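PDB 5GKE: endonuclease NucS from Thermococcus kodakarensis KOD1, which cuts double-stranded DNA at mismatches and is predicted to cleave the 3' and 5' single-stranded ends of branched DNA. Local coordinates for residues S47-G52 against E73-Q78; R54-K59 against V107-V112. The protein carries 1 engineered substitution. All blocks are in the same frame, centred on the assembly; numbering follows the deposited sequence.

Interaction 1 of 2, residues S47-G52 against E73-Q78; sequences SELGSG and EPVNWQ. With nucleotides of chain D; nucleotides of chain C.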
loop_
_atom_site.group_PDB
_atom_site.type_symbol
_atom_site.label_atom_id
_atom_site.label_comp_id
_atom_site.label_asym_id
_atom_site.label_seq_id
_atom_site.Cartn_x
_atom_site.Cartn_y
_atom_site.Cartn_z
ATOM N N SER A 47 2.409 0.770 -18.267
ATOM C CA SER A 47 1.621 -0.462 -18.302
ATOM C C SER A 47 0.523 -0.481 -19.367
ATOM O O SER A 47 0.068 0.558 -19.826
ATOM C CB SER A 47 0.981 -0.720 -16.930
ATOM O OG SER A 47 -0.031 0.234 -16.648
ATOM N N GLU A 48 0.094 -1.686 -19.728
ATOM C CA GLU A 48 -0.987 -1.867 -20.677
ATOM C C GLU A 48 -1.945 -2.933 -20.174
ATOM O O GLU A 48 -1.534 -3.975 -19.667
ATOM C CB GLU A 48 -0.451 -2.251 -22.056
ATOM C CG GLU A 48 0.238 -1.117 -22.812
ATOM C CD GLU A 48 -0.723 -0.006 -23.244
ATOM O OE1 GLU A 48 -1.918 -0.296 -23.501
ATOM O OE2 GLU A 48 -0.270 1.159 -23.336
ATOM N N LEU A 49 -3.232 -2.659 -20.304
ATOM C CA LEU A 49 -4.252 -3.632 -19.963
ATOM C C LEU A 49 -5.234 -3.760 -21.126
ATOM O O LEU A 49 -5.837 -2.765 -21.540
ATOM C CB LEU A 49 -4.968 -3.218 -18.669
ATOM C CG LEU A 49 -5.924 -4.236 -18.061
ATOM C CD1 LEU A 49 -5.176 -5.513 -17.724
ATOM C CD2 LEU A 49 -6.640 -3.661 -16.830
ATOM N N GLY A 50 -5.388 -4.974 -21.655
ATOM C CA GLY A 50 -6.322 -5.220 -22.750
ATOM C C GLY A 50 -7.796 -5.244 -22.350
ATOM O O GLY A 50 -8.129 -5.120 -21.159
ATOM N N SER A 51 -8.669 -5.422 -23.348
ATOM C CA SER A 51 -10.130 -5.371 -23.176
ATOM C C SER A 51 -10.640 -6.290 -22.091
ATOM O O SER A 51 -10.355 -7.483 -22.090
ATOM C CB SER A 51 -10.853 -5.733 -24.478
ATOM O OG SER A 51 -10.734 -4.718 -25.454
ATOM N N GLY A 52 -11.426 -5.727 -21.186
ATOM C CA GLY A 52 -11.975 -6.480 -20.074
ATOM C C GLY A 52 -12.943 -5.611 -19.295
ATOM O O GLY A 52 -12.909 -4.376 -19.385
ATOM N N GLU A 73 -6.322 -4.597 -4.542
ATOM C CA GLU A 73 -5.701 -3.437 -5.145
ATOM C C GLU A 73 -6.330 -3.150 -6.471
ATOM O O GLU A 73 -6.654 -4.067 -7.203
ATOM C CB GLU A 73 -4.199 -3.644 -5.328
ATOM C CG GLU A 73 -3.434 -3.693 -4.028
ATOM C CD GLU A 73 -3.736 -2.501 -3.164
ATOM O OE1 GLU A 73 -3.413 -1.371 -3.592
ATOM O OE2 GLU A 73 -4.312 -2.694 -2.069
ATOM N N PRO A 74 -6.482 -1.871 -6.797
ATOM C CA PRO A 74 -6.906 -1.600 -8.163
ATOM C C PRO A 74 -5.768 -1.979 -9.118
ATOM O O PRO A 74 -4.600 -1.851 -8.755
ATOM C CB PRO A 74 -7.172 -0.096 -8.136
ATOM C CG PRO A 74 -6.130 0.417 -7.148
ATOM C CD PRO A 74 -6.043 -0.651 -6.087
ATOM N N VAL A 75 -6.090 -2.447 -10.311
ATOM C CA VAL A 75 -5.055 -2.783 -11.281
ATOM C C VAL A 75 -4.366 -1.526 -11.847
ATOM O O VAL A 75 -3.187 -1.557 -12.186
ATOM C CB VAL A 75 -5.646 -3.630 -12.429
ATOM C CG1 VAL A 75 -6.774 -2.877 -13.093
ATOM C CG2 VAL A 75 -4.573 -4.002 -13.452
ATOM N N ASN A 76 -5.112 -0.428 -11.952
ATOM C CA ASN A 76 -4.565 0.877 -12.350
ATOM C C ASN A 76 -5.205 1.986 -11.522
ATOM O O ASN A 76 -6.326 1.829 -11.002
ATOM C CB ASN A 76 -4.779 1.160 -13.835
ATOM C CG ASN A 76 -3.770 0.437 -14.732
ATOM O OD1 ASN A 76 -4.128 -0.442 -15.508
ATOM N ND2 ASN A 76 -2.509 0.828 -14.636
ATOM N N TRP A 77 -4.480 3.084 -11.342
ATOM C CA TRP A 77 -5.006 4.180 -10.535
ATOM C C TRP A 77 -4.271 5.480 -10.770
ATOM O O TRP A 77 -3.185 5.504 -11.339
ATOM C CB TRP A 77 -4.939 3.849 -9.036
ATOM C CG TRP A 77 -3.517 3.846 -8.543
ATOM C CD1 TRP A 77 -2.856 4.868 -7.925
ATOM C CD2 TRP A 77 -2.580 2.785 -8.671
ATOM N NE1 TRP A 77 -1.565 4.505 -7.657
ATOM C CE2 TRP A 77 -1.366 3.223 -8.113
ATOM C CE3 TRP A 77 -2.644 1.494 -9.210
ATOM C CZ2 TRP A 77 -0.230 2.428 -8.062
ATOM C CZ3 TRP A 77 -1.513 0.699 -9.163
ATOM C CH2 TRP A 77 -0.322 1.170 -8.595
ATOM N N GLN A 78 -4.890 6.564 -10.319
ATOM C CA GLN A 78 -4.165 7.782 -10.012
ATOM C C GLN A 78 -4.527 8.202 -8.602
ATOM O O GLN A 78 -5.671 8.072 -8.195
ATOM C CB GLN A 78 -4.498 8.900 -11.000
ATOM C CG GLN A 78 -3.860 8.764 -12.363
ATOM C CD GLN A 78 -2.422 9.260 -12.394
ATOM O OE1 GLN A 78 -1.568 8.773 -11.650
ATOM N NE2 GLN A 78 -2.147 10.232 -13.272
ATOM P P DG D 8 3.907 -1.246 -9.077
ATOM O OP1 DG D 8 2.441 -1.489 -9.044
ATOM O OP2 DG D 8 4.793 -2.292 -9.641
ATOM O "O5'" DG D 8 4.143 0.106 -9.886
ATOM C "C5'" DG D 8 5.445 0.629 -10.043
ATOM C "C4'" DG D 8 5.435 2.133 -9.889
ATOM O "O4'" DG D 8 4.521 2.694 -10.853
ATOM C "C3'" DG D 8 4.967 2.638 -8.525
ATOM O "O3'" DG D 8 5.649 3.822 -8.182
ATOM C "C2'" DG D 8 3.484 2.904 -8.741
ATOM C "C1'" DG D 8 3.463 3.367 -10.189
ATOM N N9 DG D 8 2.215 3.030 -10.855
ATOM C C8 DG D 8 1.832 1.791 -11.300
ATOM N N7 DG D 8 0.651 1.777 -11.841
ATOM C C5 DG D 8 0.220 3.094 -11.741
ATOM C C6 DG D 8 -0.990 3.683 -12.160
ATOM O O6 DG D 8 -1.953 3.139 -12.715
ATOM N N1 DG D 8 -1.029 5.044 -11.870
ATOM C C2 DG D 8 -0.020 5.748 -11.250
ATOM N N2 DG D 8 -0.239 7.056 -11.064
ATOM N N3 DG D 8 1.122 5.206 -10.851
ATOM C C4 DG D 8 1.170 3.876 -11.128
ATOM P P DT C 10 -3.350 -5.778 4.077
ATOM O OP1 DT C 10 -4.810 -5.872 4.307
ATOM O OP2 DT C 10 -2.442 -6.760 4.699
ATOM O "O5'" DT C 10 -3.067 -5.834 2.523
ATOM C "C5'" DT C 10 -3.609 -4.861 1.672
ATOM C "C4'" DT C 10 -3.020 -5.021 0.300
ATOM O "O4'" DT C 10 -1.622 -4.618 0.344
ATOM C "C3'" DT C 10 -3.038 -6.456 -0.214
ATOM O "O3'" DT C 10 -3.389 -6.476 -1.589
ATOM C "C2'" DT C 10 -1.603 -6.938 0.019
ATOM C "C1'" DT C 10 -0.805 -5.651 -0.143
ATOM N N1 DT C 10 0.500 -5.634 0.613
ATOM C C2 DT C 10 1.658 -5.347 -0.073
ATOM O O2 DT C 10 1.679 -5.099 -1.258
ATOM N N3 DT C 10 2.800 -5.350 0.684
ATOM C C4 DT C 10 2.910 -5.617 2.037
ATOM O O4 DT C 10 3.998 -5.598 2.622
ATOM C C5 DT C 10 1.658 -5.923 2.715
ATOM C C7 DT C 10 1.649 -6.224 4.197
ATOM C C6 DT C 10 0.521 -5.916 1.976
HETATM O O HOH W 1 -2.706 -0.316 -17.698
#
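Ser47 faces Asn76 and Leu49 faces Val75 with CA atoms 8.7 and 8.8 Å apart, too far for backbone pairing, so strand 46-50 and the segment 73-78 meet through side chains. This is a DNA-reading edge of the PH-like domain, and Trp77 carries guanine DG8 of chain D over one indole face, with C5 of the base 3.6 Å above the plane of the Trp77 ring. CG of Trp77 sits between backbone N and carbonyl carbon (chi1 70°), which lays an indole face against the base, offset toward the ring's rim. An indole over the base, with two bonds on its O6, is consistent with a guanine turned out of the duplex. Arg72 of the second subunit makes a cation-pi contact with the same indole, whose NE1 also binds a DNA phosphate. Replacing Trp77 with an alanine here would probably leave the guanine free to tilt and Arg72 of the second subunit without its aromatic partner.

A water bridges the polar half of the contact: water 1 takes a bond from Ser47 OG (2.9 Å) and gives one to Asn76 OD1. Beyond it, Leu49 CD2 and Val75 CG1 meet tip to tip at 3.8 Å. With OD1 engaged by the water, the amide of Asn76 presents ND2 to the guanine. Two nearly straight bonds converge on DG8 O6: Asn76 ND2 reaches it at 3.1 Å (173°), and the backbone N of Trp77 at 2.9 Å (172°).

Interaction 2 of 2, residues R54-K59 against V107-V112; sequences RVIIVK and VELEEV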
loop_
_atom_site.group_PDB
_atom_site.type_symbol
_atom_site.label_atom_id
_atom_site.label_comp_id
_atom_site.label_asym_id
_atom_site.label_seq_id
_atom_site.Cartn_x
_atom_site.Cartn_y
_atom_site.Cartn_z
ATOM N N ARG A 54 -14.384 -3.840 -16.057
ATOM C CA ARG A 54 -13.897 -3.341 -14.783
ATOM C C ARG A 54 -14.849 -2.322 -14.180
ATOM O O ARG A 54 -15.681 -1.731 -14.866
ATOM C CB ARG A 54 -12.495 -2.707 -14.939
ATOM C CG ARG A 54 -11.391 -3.700 -15.236
ATOM C CD ARG A 54 -10.935 -3.612 -16.683
ATOM N NE ARG A 54 -10.241 -4.824 -17.107
ATOM C CZ ARG A 54 -9.529 -4.937 -18.227
ATOM N NH1 ARG A 54 -9.389 -3.887 -19.026
ATOM N NH2 ARG A 54 -8.938 -6.093 -18.537
ATOM N N VAL A 55 -14.711 -2.143 -12.875
ATOM C CA VAL A 55 -15.314 -1.042 -12.166
ATOM C C VAL A 55 -14.326 0.109 -12.123
ATOM O O VAL A 55 -13.177 -0.072 -11.726
ATOM C CB VAL A 55 -15.680 -1.420 -10.740
ATOM C CG1 VAL A 55 -16.236 -0.210 -10.031
ATOM C CG2 VAL A 55 -16.662 -2.597 -10.739
ATOM N N ILE A 56 -14.790 1.288 -12.518
ATOM C CA ILE A 56 -13.971 2.487 -12.573
ATOM C C ILE A 56 -14.535 3.523 -11.617
ATOM O O ILE A 56 -15.732 3.786 -11.621
ATOM C CB ILE A 56 -13.924 3.049 -14.000
ATOM C CG1 ILE A 56 -13.216 2.049 -14.921
ATOM C CG2 ILE A 56 -13.240 4.406 -14.023
ATOM C CD1 ILE A 56 -13.570 2.189 -16.392
ATOM N N ILE A 57 -13.690 4.082 -10.767
ATOM C CA ILE A 57 -14.154 5.079 -9.812
ATOM C C ILE A 57 -13.332 6.345 -9.904
ATOM O O ILE A 57 -12.101 6.293 -9.937
ATOM C CB ILE A 57 -14.107 4.555 -8.375
ATOM C CG1 ILE A 57 -15.146 3.446 -8.189
ATOM C CG2 ILE A 57 -14.350 5.680 -7.371
ATOM C CD1 ILE A 57 -15.106 2.836 -6.826
ATOM N N VAL A 58 -14.018 7.480 -9.978
ATOM C CA VAL A 58 -13.354 8.768 -9.875
ATOM C C VAL A 58 -13.926 9.536 -8.699
ATOM O O VAL A 58 -15.114 9.830 -8.655
ATOM C CB VAL A 58 -13.493 9.588 -11.168
ATOM C CG1 VAL A 58 -12.687 10.890 -11.067
ATOM C CG2 VAL A 58 -13.027 8.758 -12.346
ATOM N N LYS A 59 -13.071 9.812 -7.727
ATOM C CA LYS A 59 -13.424 10.594 -6.567
ATOM C C LYS A 59 -13.234 12.091 -6.834
ATOM O O LYS A 59 -12.386 12.475 -7.635
ATOM C CB LYS A 59 -12.571 10.165 -5.374
ATOM C CG LYS A 59 -12.583 8.691 -5.085
ATOM C CD LYS A 59 -12.042 8.419 -3.700
ATOM C CE LYS A 59 -12.084 6.948 -3.364
ATOM N NZ LYS A 59 -11.667 6.731 -1.958
ATOM N N VAL A 107 -8.141 5.629 -19.959
ATOM C CA VAL A 107 -9.108 4.535 -19.976
ATOM C C VAL A 107 -10.034 4.649 -21.174
ATOM O O VAL A 107 -10.926 5.503 -21.210
ATOM C CB VAL A 107 -9.955 4.479 -18.698
ATOM C CG1 VAL A 107 -10.898 3.290 -18.752
ATOM C CG2 VAL A 107 -9.072 4.388 -17.484
ATOM N N GLU A 108 -9.823 3.758 -22.138
ATOM C CA GLU A 108 -10.639 3.704 -23.335
ATOM C C GLU A 108 -11.928 2.955 -23.044
ATOM O O GLU A 108 -11.902 1.763 -22.749
ATOM C CB GLU A 108 -9.879 3.016 -24.464
ATOM C CG GLU A 108 -10.595 3.090 -25.809
ATOM C CD GLU A 108 -9.963 2.210 -26.882
ATOM O OE1 GLU A 108 -8.791 1.794 -26.717
ATOM O OE2 GLU A 108 -10.649 1.934 -27.893
ATOM N N LEU A 109 -13.067 3.624 -23.166
ATOM C CA LEU A 109 -14.323 2.963 -22.850
ATOM C C LEU A 109 -14.891 2.354 -24.119
ATOM O O LEU A 109 -15.388 3.066 -24.983
ATOM C CB LEU A 109 -15.298 3.962 -22.246
ATOM C CG LEU A 109 -14.766 4.674 -21.007
ATOM C CD1 LEU A 109 -15.678 5.823 -20.609
ATOM C CD2 LEU A 109 -14.648 3.683 -19.870
ATOM N N GLU A 110 -14.820 1.034 -24.228
ATOM C CA GLU A 110 -15.296 0.357 -25.425
ATOM C C GLU A 110 -16.800 0.134 -25.385
ATOM O O GLU A 110 -17.476 0.302 -26.391
ATOM C CB GLU A 110 -14.573 -0.968 -25.602
ATOM C CG GLU A 110 -13.089 -0.798 -25.787
ATOM C CD GLU A 110 -12.365 -2.114 -25.889
ATOM O OE1 GLU A 110 -12.601 -2.992 -25.023
ATOM O OE2 GLU A 110 -11.568 -2.266 -26.844
ATOM N N GLU A 111 -17.305 -0.297 -24.235
ATOM C CA GLU A 111 -18.741 -0.340 -23.990
ATOM C C GLU A 111 -19.075 0.035 -22.556
ATOM O O GLU A 111 -18.645 -0.623 -21.620
ATOM C CB GLU A 111 -19.283 -1.730 -24.306
ATOM C CG GLU A 111 -20.777 -1.875 -24.106
ATOM C CD GLU A 111 -21.283 -3.216 -24.602
ATOM O OE1 GLU A 111 -20.454 -4.015 -25.099
ATOM O OE2 GLU A 111 -22.505 -3.472 -24.499
ATOM N N VAL A 112 -19.876 1.062 -22.361
ATOM C CA VAL A 112 -20.190 1.432 -20.996
ATOM C C VAL A 112 -21.504 0.778 -20.562
ATOM O O VAL A 112 -22.569 1.135 -21.047
ATOM C CB VAL A 112 -20.269 2.961 -20.848
ATOM C CG1 VAL A 112 -20.731 3.341 -19.445
ATOM C CG2 VAL A 112 -18.914 3.600 -21.196
#
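Ile56 and Val107 are the nearest residues, their CA atoms 9.1 Å apart, and the strands they belong to are not paired with each other. Both instead pair antiparallel with strand 30-42 in the curled sheet of the PH-like domain, and the contact lies on the buried inner side of that curl. The chain bends at Glu110, where Glu110 and Glu111 both face Arg36 in a classic beta bulge. Glu111 makes a salt bridge to Arg36.

Inside, Ile56 and Val107 reach toward each other. The CG1 of Ile56 is anti to the carbonyl carbon (chi1 -65°) and the extended chi2 of 157° carries CD1 out toward the second segment. That methyl meets Val107 CG1 tip to tip at 3.7 Å. Phe64 touches both Ile56 and Val107, and Leu94 packs against Ile56, Val107 and Leu109, so residues from two further strands close round the same apolar group. Leu109 joins from a different direction: it leaves its backbone alongside strand 52-58 rather than at it, and only the end of its side chain comes near, the side chains crossing at an angle with Leu109 CD2 3.9 Å from Ile56 CD1.

How the interactions relate
The two contacts lie about 10 Å apart, centre to centre, in the PH-like domain, and both reach its curled antiparallel sheet. Along the chain their segments alternate: 47-52, 54-59, 73-78, 107-112. Strand 46-50 runs through the corner at Ser51 into strand 52-58, so interaction 1 leads directly into interaction 2. They also touch: Ser51 OG lies 2.6 Å from Glu110 OE1, a probable hydrogen bond, and Leu49 CD2 packs 3.5 Å from Arg54 CZ. Interaction 1 faces the DNA, while interaction 2 fills the interior beside it. Both border the second subunit, so the base-reading edge, the apolar interior of the curled sheet and the dimer interface adjoin.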